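Local coordinates for protein exonuclease (PDB 3SYY) that digests double-stranded DNA with strict 5'-to-3' polarity as an alkaline exonuclease that binds magnesium ions, at residues A[34-39]-A[185-190]; A[72-77]-A[163-168]; A[106-111]-A[147-152]; A[140-145]-A[168-173]. One frame throughout, in Å; residues are numbered along the deposited sequence.

In the fold
From the N terminus, helix 34-49 is the first of these elements, and contact 1 joins it to the C-terminal helix 174-205, closing a loop that encloses the other three contacts. Helix 59-79 follows; contact 2 packs it on strand 165-171, an edge strand of the five-stranded sheet within this chain. Inside that loop, contact 3 pairs the neighbouring parallel strands 109-114 and 149-155. Contact 4 starts from helix 132-145 and ends on strand 165-171 and the turn beyond it, crossing both contact 2 and contact 3. Contacts 3 and 4 touch, their centres about 7 Å apart, whereas contact 1 lies across the chain's centre from contacts 2 and 3.

Contact 1. Residues A[34-39]-A[185-190]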
loop_
_atom_site.group_PDB
_atom_site.type_symbol
_atom_site.label_atom_id
_atom_site.label_comp_id
_atom_site.label_asym_id
_atom_site.label_seq_id
_atom_site.Cartn_x
_atom_site.Cartn_y
_atom_site.Cartn_z
ATOM N N ALA A 34 18.480 -0.342 -4.276
ATOM C CA ALA A 34 17.491 0.706 -4.487
ATOM C C ALA A 34 17.372 1.519 -3.213
ATOM O O ALA A 34 17.208 2.725 -3.276
ATOM C CB ALA A 34 16.149 0.107 -4.842
ATOM N N SER A 35 17.466 0.848 -2.054
ATOM C CA SER A 35 17.335 1.567 -0.794
ATOM C C SER A 35 18.461 2.602 -0.611
ATOM O O SER A 35 18.238 3.620 -0.002
ATOM C CB SER A 35 17.294 0.610 0.407
ATOM O OG SER A 35 18.505 -0.108 0.418
ATOM N N ARG A 36 19.653 2.327 -1.109
ATOM C CA ARG A 36 20.754 3.316 -0.979
ATOM C C ARG A 36 20.462 4.546 -1.835
ATOM O O ARG A 36 20.530 5.690 -1.385
ATOM C CB ARG A 36 22.091 2.708 -1.376
ATOM C CG ARG A 36 23.336 3.633 -1.102
ATOM C CD ARG A 36 24.545 3.019 -1.771
ATOM N NE ARG A 36 25.804 3.647 -1.354
ATOM C CZ ARG A 36 26.364 4.699 -1.974
ATOM N NH1 ARG A 36 27.535 5.179 -1.563
ATOM N NH2 ARG A 36 25.775 5.244 -3.033
ATOM N N GLN A 37 20.118 4.305 -3.091
ATOM C CA GLN A 37 19.735 5.415 -3.973
ATOM C C GLN A 37 18.505 6.176 -3.537
ATOM O O GLN A 37 18.452 7.408 -3.655
ATOM C CB GLN A 37 19.668 4.927 -5.438
ATOM C CG GLN A 37 21.089 4.399 -5.888
ATOM C CD GLN A 37 22.323 5.275 -5.338
ATOM O OE1 GLN A 37 22.408 6.519 -5.602
ATOM N NE2 GLN A 37 23.278 4.613 -4.577
ATOM N N ASN A 38 17.489 5.474 -3.014
ATOM C CA ASN A 38 16.290 6.182 -2.517
ATOM C C ASN A 38 16.590 7.060 -1.308
ATOM O O ASN A 38 16.067 8.154 -1.194
ATOM C CB ASN A 38 15.152 5.184 -2.165
ATOM C CG ASN A 38 14.611 4.476 -3.391
ATOM O OD1 ASN A 38 14.679 5.015 -4.498
ATOM N ND2 ASN A 38 14.098 3.256 -3.213
ATOM N N TYR A 39 17.441 6.581 -0.398
ATOM C CA TYR A 39 17.840 7.418 0.750
ATOM C C TYR A 39 18.661 8.613 0.262
ATOM O O TYR A 39 18.477 9.707 0.722
ATOM C CB TYR A 39 18.685 6.574 1.729
ATOM C CG TYR A 39 18.976 7.236 3.054
ATOM C CD1 TYR A 39 18.036 8.052 3.666
ATOM C CD2 TYR A 39 20.195 7.018 3.704
ATOM C CE1 TYR A 39 18.307 8.647 4.910
ATOM C CE2 TYR A 39 20.458 7.604 4.926
ATOM C CZ TYR A 39 19.550 8.395 5.520
ATOM O OH TYR A 39 19.836 8.974 6.733
ATOM N N SER A 185 31.021 7.677 4.766
ATOM C CA SER A 185 31.885 8.678 4.114
ATOM C C SER A 185 31.723 8.722 2.591
ATOM O O SER A 185 31.580 9.800 2.041
ATOM C CB SER A 185 33.353 8.467 4.531
ATOM O OG SER A 185 33.523 8.995 5.839
ATOM N N ALA A 186 31.752 7.573 1.938
ATOM C CA ALA A 186 31.598 7.498 0.483
ATOM C C ALA A 186 30.225 8.001 0.050
ATOM O O ALA A 186 30.091 8.748 -0.939
ATOM C CB ALA A 186 31.793 6.101 0.024
ATOM N N PHE A 187 29.190 7.576 0.791
ATOM C CA PHE A 187 27.833 8.028 0.535
ATOM C C PHE A 187 27.677 9.523 0.735
ATOM O O PHE A 187 27.015 10.198 -0.080
ATOM C CB PHE A 187 26.865 7.218 1.430
ATOM C CG PHE A 187 25.423 7.621 1.332
ATOM C CD1 PHE A 187 24.518 6.810 0.619
ATOM C CD2 PHE A 187 24.953 8.708 2.020
ATOM C CE1 PHE A 187 23.187 7.103 0.581
ATOM C CE2 PHE A 187 23.600 9.034 1.994
ATOM C CZ PHE A 187 22.713 8.196 1.236
ATOM N N LEU A 188 28.274 10.066 1.792
ATOM C CA LEU A 188 28.177 11.508 2.009
ATOM C C LEU A 188 28.957 12.276 0.909
ATOM O O LEU A 188 28.570 13.356 0.536
ATOM C CB LEU A 188 28.686 11.917 3.392
ATOM C CG LEU A 188 27.643 11.612 4.495
ATOM C CD1 LEU A 188 28.325 11.514 5.930
ATOM C CD2 LEU A 188 26.525 12.644 4.466
ATOM N N ALA A 189 30.022 11.680 0.398
ATOM C CA ALA A 189 30.821 12.354 -0.658
ATOM C C ALA A 189 29.968 12.499 -1.924
ATOM O O ALA A 189 29.950 13.584 -2.530
ATOM C CB ALA A 189 32.117 11.553 -0.937
ATOM N N GLU A 190 29.234 11.440 -2.274
ATOM C CA GLU A 190 28.364 11.408 -3.445
ATOM C C GLU A 190 27.206 12.335 -3.302
ATOM O O GLU A 190 26.884 13.069 -4.251
ATOM C CB GLU A 190 27.837 10.016 -3.764
ATOM C CG GLU A 190 28.908 9.021 -4.149
ATOM C CD GLU A 190 28.361 7.587 -4.071
ATOM O OE1 GLU A 190 29.106 6.679 -3.653
ATOM O OE2 GLU A 190 27.176 7.384 -4.387
#
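Arg36 NH2 donates an almost straight hydrogen bond of 2.9 Å to Glu190 OE2, meeting the oxygen on its syn side. A second bond, Arg36 NH1 to Glu190 OE1 at 3.0 Å, is more bent (148°), its nitrogen lying above the carboxylate plane. The arginine therefore grips the carboxylate end-on, one nitrogen to each oxygen. It can span the gap because its chain is extended from CG to NE, with CG anti to the backbone N (chi1 -173°). Over one face of the guanidinium, Phe187 presents its rim: CD1 lies 3.8 Å above the guanidinium plane of Arg36 and over its centre, with the two planes steeply inclined. Further in, Phe187 CZ touches Tyr39 CD2 at 3.7 Å; these rings are nearly parallel but slid so far apart that they barely overlap. Val16, Val24 and Leu43 pack further around Phe187, and Tyr39 OH is hydrogen-bonded to Thr17 N. The axes of 34-39 and 185-190 pass 11.8 Å apart and cross at -47°. This is helix-helix packing of 34-49 on the long C-terminal helix 174-205, with a buried aromatic pair and a salt bridge toward the surface.

Contact 2. Residues A[72-77]-A[163-168]; sequences RARYII and MQYFCT
Hydrophobic and aromatic contacts dominate where Tyr165 enters against Arg74 and Tyr75. The ring carbon CD1 of Tyr165 lies 3.5 Å from Arg74 CG, and its CE1 approaches Tyr75 CA at 3.8 Å, so the phenol runs along the helix surface from one residue to the next. Its hydroxyl end reaches Tyr75, Tyr165 OH standing 3.4 Å from Tyr75 CD1.

A sulfur-aromatic contact continues this row: Cys167 SG sits at the edge of the Tyr75 ring, 4.0 Å from CE1. Tyr165 and Cys167, alternate residues of the strand, thus both point to the helix.

The charged group is handled differently. The Arg74 chain bends at its second torsion (chi2 70°), bringing the guanidinium back over the start of the strand. There Tyr165 CB, rather than the ring, covers one face of the Arg74 guanidinium, 3.6 Å above its plane and offset toward the rim. At the guanidinium edge stands the side-chain amide of Gln164. The charge itself is answered on its own helix, where Arg74 NE forms a salt bridge with Glu78; Asp161 gives NH2 a long, weak ion pair. Tyr75 OH is hydrogen-bonded to Asp151 OD2 on strand 149-155.

The axes of 72-77 and 165-168 cross at -68°. The chemistry implies that the helix holds this edge strand largely through packing around Tyr165 and Tyr75, while Glu78 and Asp151, which bind Arg74 and Tyr75, lie beyond the two segments.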
loop_
_atom_site.group_PDB
_atom_site.type_symbol
_atom_site.label_atom_id
_atom_site.label_comp_id
_atom_site.label_asym_id
_atom_site.label_seq_id
_atom_site.Cartn_x
_atom_site.Cartn_y
_atom_site.Cartn_z
ATOM N N ARG A 72 11.363 1.843 28.428
ATOM C CA ARG A 72 12.507 2.476 29.110
ATOM C C ARG A 72 12.375 2.198 30.630
ATOM O O ARG A 72 13.354 1.791 31.263
ATOM C CB ARG A 72 12.596 4.000 28.863
ATOM C CG ARG A 72 13.946 4.632 29.378
ATOM C CD ARG A 72 14.116 6.158 28.967
ATOM N NE ARG A 72 14.366 6.265 27.510
ATOM C CZ ARG A 72 13.452 6.568 26.577
ATOM N NH1 ARG A 72 12.186 6.850 26.906
ATOM N NH2 ARG A 72 13.796 6.591 25.295
ATOM N N ALA A 73 11.181 2.405 31.191
ATOM C CA ALA A 73 10.985 2.187 32.624
ATOM C C ALA A 73 11.200 0.724 32.955
ATOM O O ALA A 73 11.923 0.430 33.897
ATOM C CB ALA A 73 9.632 2.666 33.092
ATOM N N ARG A 74 10.614 -0.187 32.183
ATOM C CA ARG A 74 10.801 -1.614 32.402
ATOM C C ARG A 74 12.275 -2.023 32.406
ATOM O O ARG A 74 12.700 -2.898 33.204
ATOM C CB ARG A 74 10.017 -2.452 31.380
ATOM C CG ARG A 74 10.143 -3.974 31.574
ATOM C CD ARG A 74 9.389 -4.480 32.884
ATOM N NE ARG A 74 9.245 -5.936 32.794
ATOM C CZ ARG A 74 8.189 -6.594 32.292
ATOM N NH1 ARG A 74 7.090 -5.956 31.899
ATOM N NH2 ARG A 74 8.216 -7.916 32.217
ATOM N N TYR A 75 13.060 -1.440 31.498
ATOM C CA TYR A 75 14.479 -1.783 31.436
ATOM C C TYR A 75 15.164 -1.403 32.760
ATOM O O TYR A 75 15.930 -2.197 33.289
ATOM C CB TYR A 75 15.160 -1.018 30.294
ATOM C CG TYR A 75 16.666 -1.051 30.303
ATOM C CD1 TYR A 75 17.359 -2.162 29.820
ATOM C CD2 TYR A 75 17.410 0.039 30.774
ATOM C CE1 TYR A 75 18.740 -2.176 29.756
ATOM C CE2 TYR A 75 18.818 0.021 30.733
ATOM C CZ TYR A 75 19.466 -1.083 30.226
ATOM O OH TYR A 75 20.842 -1.171 30.139
ATOM N N ILE A 76 14.948 -0.179 33.229
ATOM C CA ILE A 76 15.524 0.292 34.543
ATOM C C ILE A 76 15.013 -0.595 35.712
ATOM O O ILE A 76 15.769 -0.950 36.636
ATOM C CB ILE A 76 15.241 1.784 34.777
ATOM C CG1 ILE A 76 15.831 2.668 33.666
ATOM C CG2 ILE A 76 15.826 2.313 36.156
ATOM C CD1 ILE A 76 15.078 4.008 33.549
ATOM N N ILE A 77 13.748 -0.990 35.668
ATOM C CA ILE A 77 13.222 -1.938 36.686
ATOM C C ILE A 77 14.021 -3.210 36.652
ATOM O O ILE A 77 14.486 -3.683 37.716
ATOM C CB ILE A 77 11.734 -2.237 36.472
ATOM C CG1 ILE A 77 10.937 -0.977 36.765
ATOM C CG2 ILE A 77 11.262 -3.396 37.354
ATOM C CD1 ILE A 77 9.468 -1.086 36.346
ATOM N N MET A 163 6.707 -12.755 28.848
ATOM C CA MET A 163 7.108 -12.574 27.426
ATOM C C MET A 163 7.178 -11.113 26.981
ATOM O O MET A 163 7.489 -10.854 25.832
ATOM C CB MET A 163 6.108 -13.280 26.495
ATOM C CG MET A 163 6.102 -14.760 26.613
ATOM S SD MET A 163 4.918 -15.471 25.400
ATOM C CE MET A 163 4.913 -17.190 25.912
ATOM N N GLN A 164 6.896 -10.169 27.873
ATOM C CA GLN A 164 6.774 -8.770 27.495
ATOM C C GLN A 164 8.140 -8.131 27.210
ATOM O O GLN A 164 8.230 -7.208 26.369
ATOM C CB GLN A 164 6.076 -7.989 28.573
ATOM C CG GLN A 164 4.588 -8.356 28.730
ATOM C CD GLN A 164 3.911 -7.674 29.905
ATOM O OE1 GLN A 164 2.667 -7.729 30.044
ATOM N NE2 GLN A 164 4.691 -7.071 30.775
ATOM N N TYR A 165 9.182 -8.615 27.908
ATOM C CA TYR A 165 10.469 -7.907 27.962
ATOM C C TYR A 165 11.620 -8.735 27.478
ATOM O O TYR A 165 11.779 -9.884 27.912
ATOM C CB TYR A 165 10.724 -7.409 29.385
ATOM C CG TYR A 165 12.085 -6.793 29.567
ATOM C CD1 TYR A 165 12.321 -5.459 29.235
ATOM C CD2 TYR A 165 13.126 -7.547 30.111
ATOM C CE1 TYR A 165 13.594 -4.880 29.438
ATOM C CE2 TYR A 165 14.371 -7.005 30.332
ATOM C CZ TYR A 165 14.609 -5.680 30.013
ATOM O OH TYR A 165 15.882 -5.216 30.248
ATOM N N PHE A 166 12.388 -8.191 26.510
ATOM C CA PHE A 166 13.552 -8.883 25.977
ATOM C C PHE A 166 14.697 -7.896 25.924
ATOM O O PHE A 166 14.512 -6.726 25.530
ATOM C CB PHE A 166 13.294 -9.434 24.554
ATOM C CG PHE A 166 14.545 -9.924 23.862
ATOM C CD1 PHE A 166 14.942 -11.226 23.999
ATOM C CD2 PHE A 166 15.348 -9.045 23.121
ATOM C CE1 PHE A 166 16.081 -11.688 23.400
ATOM C CE2 PHE A 166 16.491 -9.480 22.513
ATOM C CZ PHE A 166 16.855 -10.810 22.622
ATOM N N CYS A 167 15.875 -8.346 26.335
ATOM C CA CYS A 167 17.038 -7.462 26.288
ATOM C C CYS A 167 18.273 -8.298 26.022
ATOM O O CYS A 167 18.422 -9.431 26.590
ATOM C CB CYS A 167 17.158 -6.610 27.540
ATOM S SG CYS A 167 18.682 -5.592 27.626
ATOM N N THR A 168 19.132 -7.802 25.128
ATOM C CA THR A 168 20.428 -8.497 24.860
ATOM C C THR A 168 21.496 -7.425 24.593
ATOM O O THR A 168 21.174 -6.349 24.049
ATOM C CB THR A 168 20.326 -9.509 23.715
ATOM O OG1 THR A 168 21.476 -10.367 23.692
ATOM C CG2 THR A 168 20.183 -8.810 22.301
#

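Contact 3. Residues A[106-111]-A[147-152]; sequences GDTGLI and RQWCDF
Arg147 and Trp149 address the backbone of 106-111 with their flat groups. Arg147 NH1 donates to Gly106 O at 3.1 Å, approaching from above the carbonyl plane, and makes a weak hydrogen bond to Gly109 O at 3.0 Å. Asp107 O also gathers at the guanidinium of Arg147, 3.1 Å above the centre of its face, without a hydrogen bond. A water that donates to Gly106 O and accepts from Arg147 NH2 completes the cluster. The Trp149 six-membered ring lies over Gly109, whose CA is 3.3 Å from the ring centroid and almost on its normal: a CH-pi contact for which the absence of a side chain on Gly109 leaves room. The indole reaches back over the strand because CG stands between the backbone N and the carbonyl carbon (chi1 48°).

Between these two groups, which lie on different sides of the sheet, the backbones pair in parallel. Gln148 N donating to Thr108 O leads into the pair, and Asp151 N to Leu110 O, at 2.9 Å, lies within it. Strands 109-114 and 149-155, joined through helices 118-127 and 132-145, form a beta-alpha-beta crossover within the PDDEXK nuclease core; the next residues of the first arm, Glu112 and Ile113, bind magnesium.

On the sheet surface away from Trp149, Leu110 CB meets Cys150 SG at 3.7 Å, and Leu110 CG rests on Arg147 CB at 3.8 Å. Farther out, Arg169 makes a cation-pi contact with Trp149 and a salt bridge to Asp151, while Thr145 OG1 is hydrogen-bonded to Arg147 N.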
loop_
_atom_site.group_PDB
_atom_site.type_symbol
_atom_site.label_atom_id
_atom_site.label_comp_id
_atom_site.label_asym_id
_atom_site.label_seq_id
_atom_site.Cartn_x
_atom_site.Cartn_y
_atom_site.Cartn_z
ATOM N N GLY A 106 24.678 4.379 32.181
ATOM C CA GLY A 106 25.932 4.417 32.933
ATOM C C GLY A 106 26.911 5.371 32.274
ATOM O O GLY A 106 26.514 6.392 31.711
ATOM N N ASP A 107 28.188 5.007 32.326
ATOM C CA ASP A 107 29.267 5.810 31.734
ATOM C C ASP A 107 29.587 5.311 30.341
ATOM O O ASP A 107 30.044 6.072 29.498
ATOM C CB ASP A 107 30.551 5.653 32.569
ATOM C CG ASP A 107 30.442 6.292 33.917
ATOM O OD1 ASP A 107 29.975 7.460 33.965
ATOM O OD2 ASP A 107 30.839 5.639 34.916
ATOM N N THR A 108 29.403 4.017 30.118
ATOM C CA THR A 108 29.895 3.433 28.874
ATOM C C THR A 108 28.838 2.736 27.996
ATOM O O THR A 108 29.192 2.124 27.013
ATOM C CB THR A 108 31.022 2.441 29.153
ATOM O OG1 THR A 108 30.476 1.306 29.813
ATOM C CG2 THR A 108 32.144 3.093 30.042
ATOM N N GLY A 109 27.561 2.781 28.373
ATOM C CA GLY A 109 26.573 1.993 27.613
ATOM C C GLY A 109 25.476 2.806 26.968
ATOM O O GLY A 109 25.465 4.021 27.064
ATOM N N LEU A 110 24.543 2.105 26.288
ATOM C CA LEU A 110 23.488 2.759 25.548
ATOM C C LEU A 110 22.282 1.843 25.648
ATOM O O LEU A 110 22.442 0.702 25.969
ATOM C CB LEU A 110 23.898 2.808 24.063
ATOM C CG LEU A 110 25.093 3.709 23.690
ATOM C CD1 LEU A 110 25.446 3.520 22.233
ATOM C CD2 LEU A 110 24.734 5.115 23.931
ATOM N N ILE A 111 21.092 2.352 25.334
ATOM C CA ILE A 111 19.924 1.481 25.148
ATOM C C ILE A 111 19.290 1.879 23.799
ATOM O O ILE A 111 19.263 3.061 23.472
ATOM C CB ILE A 111 18.912 1.626 26.328
ATOM C CG1 ILE A 111 17.627 0.826 26.092
ATOM C CG2 ILE A 111 18.633 3.086 26.633
ATOM C CD1 ILE A 111 16.697 0.755 27.313
ATOM N N ARG A 147 30.680 5.058 22.901
ATOM C CA ARG A 147 30.313 4.050 23.909
ATOM C C ARG A 147 30.726 2.654 23.556
ATOM O O ARG A 147 31.099 2.354 22.404
ATOM C CB ARG A 147 28.834 4.117 24.259
ATOM C CG ARG A 147 28.456 5.471 24.757
ATOM C CD ARG A 147 28.334 5.461 26.259
ATOM N NE ARG A 147 28.151 6.806 26.781
ATOM C CZ ARG A 147 27.523 7.079 27.918
ATOM N NH1 ARG A 147 26.954 6.099 28.607
ATOM N NH2 ARG A 147 27.428 8.323 28.347
ATOM N N GLN A 148 30.677 1.788 24.572
ATOM C CA GLN A 148 31.299 0.468 24.514
ATOM C C GLN A 148 30.295 -0.690 24.292
ATOM O O GLN A 148 30.661 -1.750 23.815
ATOM C CB GLN A 148 32.123 0.236 25.813
ATOM C CG GLN A 148 33.304 1.202 25.959
ATOM C CD GLN A 148 34.250 1.187 24.740
ATOM O OE1 GLN A 148 34.484 2.223 24.134
ATOM N NE2 GLN A 148 34.764 0.010 24.371
ATOM N N TRP A 149 29.022 -0.476 24.625
ATOM C CA TRP A 149 27.965 -1.483 24.321
ATOM C C TRP A 149 26.614 -0.810 24.251
ATOM O O TRP A 149 26.445 0.313 24.692
ATOM C CB TRP A 149 27.900 -2.580 25.424
ATOM C CG TRP A 149 27.877 -2.012 26.832
ATOM C CD1 TRP A 149 28.971 -1.832 27.683
ATOM C CD2 TRP A 149 26.729 -1.571 27.578
ATOM N NE1 TRP A 149 28.557 -1.308 28.887
ATOM C CE2 TRP A 149 27.192 -1.165 28.865
ATOM C CE3 TRP A 149 25.345 -1.549 27.317
ATOM C CZ2 TRP A 149 26.337 -0.679 29.839
ATOM C CZ3 TRP A 149 24.496 -1.057 28.294
ATOM C CH2 TRP A 149 24.994 -0.640 29.544
ATOM N N CYS A 150 25.623 -1.549 23.762
ATOM C CA CYS A 150 24.248 -1.031 23.692
ATOM C C CYS A 150 23.364 -2.222 24.023
ATOM O O CYS A 150 23.527 -3.295 23.476
ATOM C CB CYS A 150 23.914 -0.560 22.284
ATOM S SG CYS A 150 22.213 0.106 22.154
ATOM N N ASP A 151 22.465 -2.015 24.965
ATOM C CA ASP A 151 21.485 -3.043 25.323
ATOM C C ASP A 151 20.290 -2.843 24.367
ATOM O O ASP A 151 19.694 -1.782 24.315
ATOM C CB ASP A 151 21.022 -2.798 26.754
ATOM C CG ASP A 151 21.911 -3.548 27.797
ATOM O OD1 ASP A 151 22.647 -4.476 27.391
ATOM O OD2 ASP A 151 21.888 -3.163 28.981
ATOM N N PHE A 152 19.990 -3.863 23.611
ATOM C CA PHE A 152 18.865 -3.814 22.692
ATOM C C PHE A 152 17.649 -4.334 23.446
ATOM O O PHE A 152 17.693 -5.441 23.967
ATOM C CB PHE A 152 19.177 -4.754 21.555
ATOM C CG PHE A 152 18.030 -4.917 20.591
ATOM C CD1 PHE A 152 17.136 -5.987 20.719
ATOM C CD2 PHE A 152 17.847 -3.998 19.560
ATOM C CE1 PHE A 152 16.062 -6.153 19.793
ATOM C CE2 PHE A 152 16.792 -4.161 18.622
ATOM C CZ PHE A 152 15.870 -5.222 18.771
HETATM O O HOH W 1 25.583 9.166 30.918
#

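Contact 4. Residues A[140-145]-A[168-173]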
loop_
_atom_site.group_PDB
_atom_site.type_symbol
_atom_site.label_atom_id
_atom_site.label_comp_id
_atom_site.label_asym_id
_atom_site.label_seq_id
_atom_site.Cartn_x
_atom_site.Cartn_y
_atom_site.Cartn_z
ATOM N N THR A 140 26.576 2.091 14.888
ATOM C CA THR A 140 26.676 3.508 14.550
ATOM C C THR A 140 26.448 4.404 15.728
ATOM O O THR A 140 27.107 5.447 15.867
ATOM C CB THR A 140 25.626 3.904 13.470
ATOM O OG1 THR A 140 25.845 3.111 12.295
ATOM C CG2 THR A 140 25.707 5.403 13.143
ATOM N N GLN A 141 25.503 4.042 16.588
ATOM C CA GLN A 141 25.276 4.832 17.800
ATOM C C GLN A 141 26.556 4.815 18.687
ATOM O O GLN A 141 26.955 5.857 19.229
ATOM C CB GLN A 141 24.102 4.249 18.598
ATOM C CG GLN A 141 22.739 4.610 18.093
ATOM C CD GLN A 141 21.656 3.644 18.632
ATOM O OE1 GLN A 141 20.465 3.804 18.347
ATOM N NE2 GLN A 141 22.077 2.678 19.422
ATOM N N MET A 142 27.191 3.650 18.763
ATOM C CA MET A 142 28.492 3.488 19.464
ATOM C C MET A 142 29.621 4.314 18.799
ATOM O O MET A 142 30.374 5.022 19.488
ATOM C CB MET A 142 28.843 2.011 19.581
ATOM C CG MET A 142 27.998 1.377 20.693
ATOM S SD MET A 142 28.376 -0.339 21.053
ATOM C CE MET A 142 27.354 -1.286 19.941
ATOM N N ALA A 143 29.657 4.275 17.467
ATOM C CA ALA A 143 30.557 5.133 16.660
ATOM C C ALA A 143 30.416 6.590 16.993
ATOM O O ALA A 143 31.434 7.282 17.242
ATOM C CB ALA A 143 30.337 4.916 15.199
ATOM N N CYS A 144 29.179 7.079 17.021
ATOM C CA CYS A 144 28.946 8.487 17.303
ATOM C C CYS A 144 29.220 8.938 18.730
ATOM O O CYS A 144 29.617 10.095 18.955
ATOM C CB CYS A 144 27.552 8.916 16.913
ATOM S SG CYS A 144 27.278 8.846 15.108
ATOM N N THR A 145 28.997 8.056 19.699
ATOM C CA THR A 145 29.068 8.467 21.086
ATOM C C THR A 145 30.352 8.047 21.754
ATOM O O THR A 145 30.602 8.488 22.865
ATOM C CB THR A 145 27.957 7.809 21.959
ATOM O OG1 THR A 145 27.970 6.388 21.722
ATOM C CG2 THR A 145 26.571 8.444 21.680
ATOM N N THR A 168 19.132 -7.802 25.128
ATOM C CA THR A 168 20.428 -8.497 24.860
ATOM C C THR A 168 21.496 -7.425 24.593
ATOM O O THR A 168 21.174 -6.349 24.049
ATOM C CB THR A 168 20.326 -9.509 23.715
ATOM O OG1 THR A 168 21.476 -10.367 23.692
ATOM C CG2 THR A 168 20.183 -8.810 22.301
ATOM N N ARG A 169 22.745 -7.699 24.993
ATOM C CA ARG A 169 23.795 -6.688 24.916
ATOM C C ARG A 169 24.600 -6.840 23.668
ATOM O O ARG A 169 25.042 -7.950 23.341
ATOM C CB ARG A 169 24.776 -6.779 26.084
ATOM C CG ARG A 169 25.640 -5.479 26.193
ATOM C CD ARG A 169 26.170 -5.307 27.591
ATOM N NE ARG A 169 25.157 -4.747 28.490
ATOM C CZ ARG A 169 25.433 -4.346 29.723
ATOM N NH1 ARG A 169 26.679 -4.443 30.166
ATOM N NH2 ARG A 169 24.500 -3.850 30.500
ATOM N N ILE A 170 24.800 -5.721 22.973
ATOM C CA ILE A 170 25.599 -5.752 21.746
ATOM C C ILE A 170 26.862 -4.954 22.038
ATOM O O ILE A 170 26.793 -3.742 22.315
ATOM C CB ILE A 170 24.824 -5.128 20.534
ATOM C CG1 ILE A 170 23.473 -5.861 20.326
ATOM C CG2 ILE A 170 25.727 -5.141 19.265
ATOM C CD1 ILE A 170 23.578 -7.402 19.888
ATOM N N GLU A 171 28.001 -5.640 22.023
ATOM C CA GLU A 171 29.290 -5.012 22.333
ATOM C C GLU A 171 29.793 -4.235 21.113
ATOM O O GLU A 171 29.652 -4.715 19.991
ATOM C CB GLU A 171 30.336 -6.104 22.681
ATOM C CG GLU A 171 30.041 -6.923 23.976
ATOM C CD GLU A 171 30.115 -6.082 25.250
ATOM O OE1 GLU A 171 29.273 -6.297 26.134
ATOM O OE2 GLU A 171 30.976 -5.172 25.379
ATOM N N ARG A 172 30.406 -3.077 21.337
ATOM C CA ARG A 172 31.150 -2.331 20.275
ATOM C C ARG A 172 31.989 -3.230 19.359
ATOM O O ARG A 172 32.799 -4.020 19.850
ATOM C CB ARG A 172 32.054 -1.281 20.922
ATOM C CG ARG A 172 32.829 -0.424 19.926
ATOM C CD ARG A 172 33.578 0.693 20.620
ATOM N NE ARG A 172 34.075 1.646 19.636
ATOM C CZ ARG A 172 33.630 2.886 19.495
ATOM N NH1 ARG A 172 32.717 3.363 20.309
ATOM N NH2 ARG A 172 34.137 3.669 18.542
ATOM N N ASP A 173 31.788 -3.135 18.037
ATOM C CA ASP A 173 32.595 -3.886 17.066
ATOM C C ASP A 173 33.380 -2.851 16.217
ATOM O O ASP A 173 32.819 -2.219 15.297
ATOM C CB ASP A 173 31.708 -4.748 16.180
ATOM C CG ASP A 173 32.491 -5.602 15.197
ATOM O OD1 ASP A 173 33.686 -5.348 14.960
ATOM O OD2 ASP A 173 31.920 -6.569 14.657
HETATM O O HOH W 2 33.458 6.249 18.728
#
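The last turn of helix 132-145 lies against the end of strand 165-171, where the chain leaves the sheet; Met142 and Arg172 come nearest, their CA atoms 6.4 Å apart. Thr145 OG1 turns back to donate to Gln141 O at 2.7 Å, and Thr145 N reaches that same oxygen from the opposite face of its plane. Asp173, just beyond the strand, is the N-cap residue of helix 174-205.

Met142 points to the strand and lays its thioether along the backbone. Its SD is 3.4 Å from Arg172 N, and a bend at the last torsion (chi3 -88°) carries CE to within 3.5 Å of Ile170 O and 4.2 Å of Ile170 CG2. Arg172 returns the contact over the helix: extended from CG to NE, it brings NH1 to Met142 O at 3.0 Å, a weak hydrogen bond with an angle of 129°. Arg172 NH2 donates to a water in the guanidinium plane, at 2.7 Å, and this water donates in turn to Ala143 O. NH1 also binds Arg147 O.

Direct and water-borne bonds thus place a positive charge at carbonyls of the helix's C-terminal turn, where the helix dipole would probably favour it, though Asp174, salt-bridged to Arg172 NE, would partly offset that charge; the Met142 thioether packs between the helix and the strand backbone.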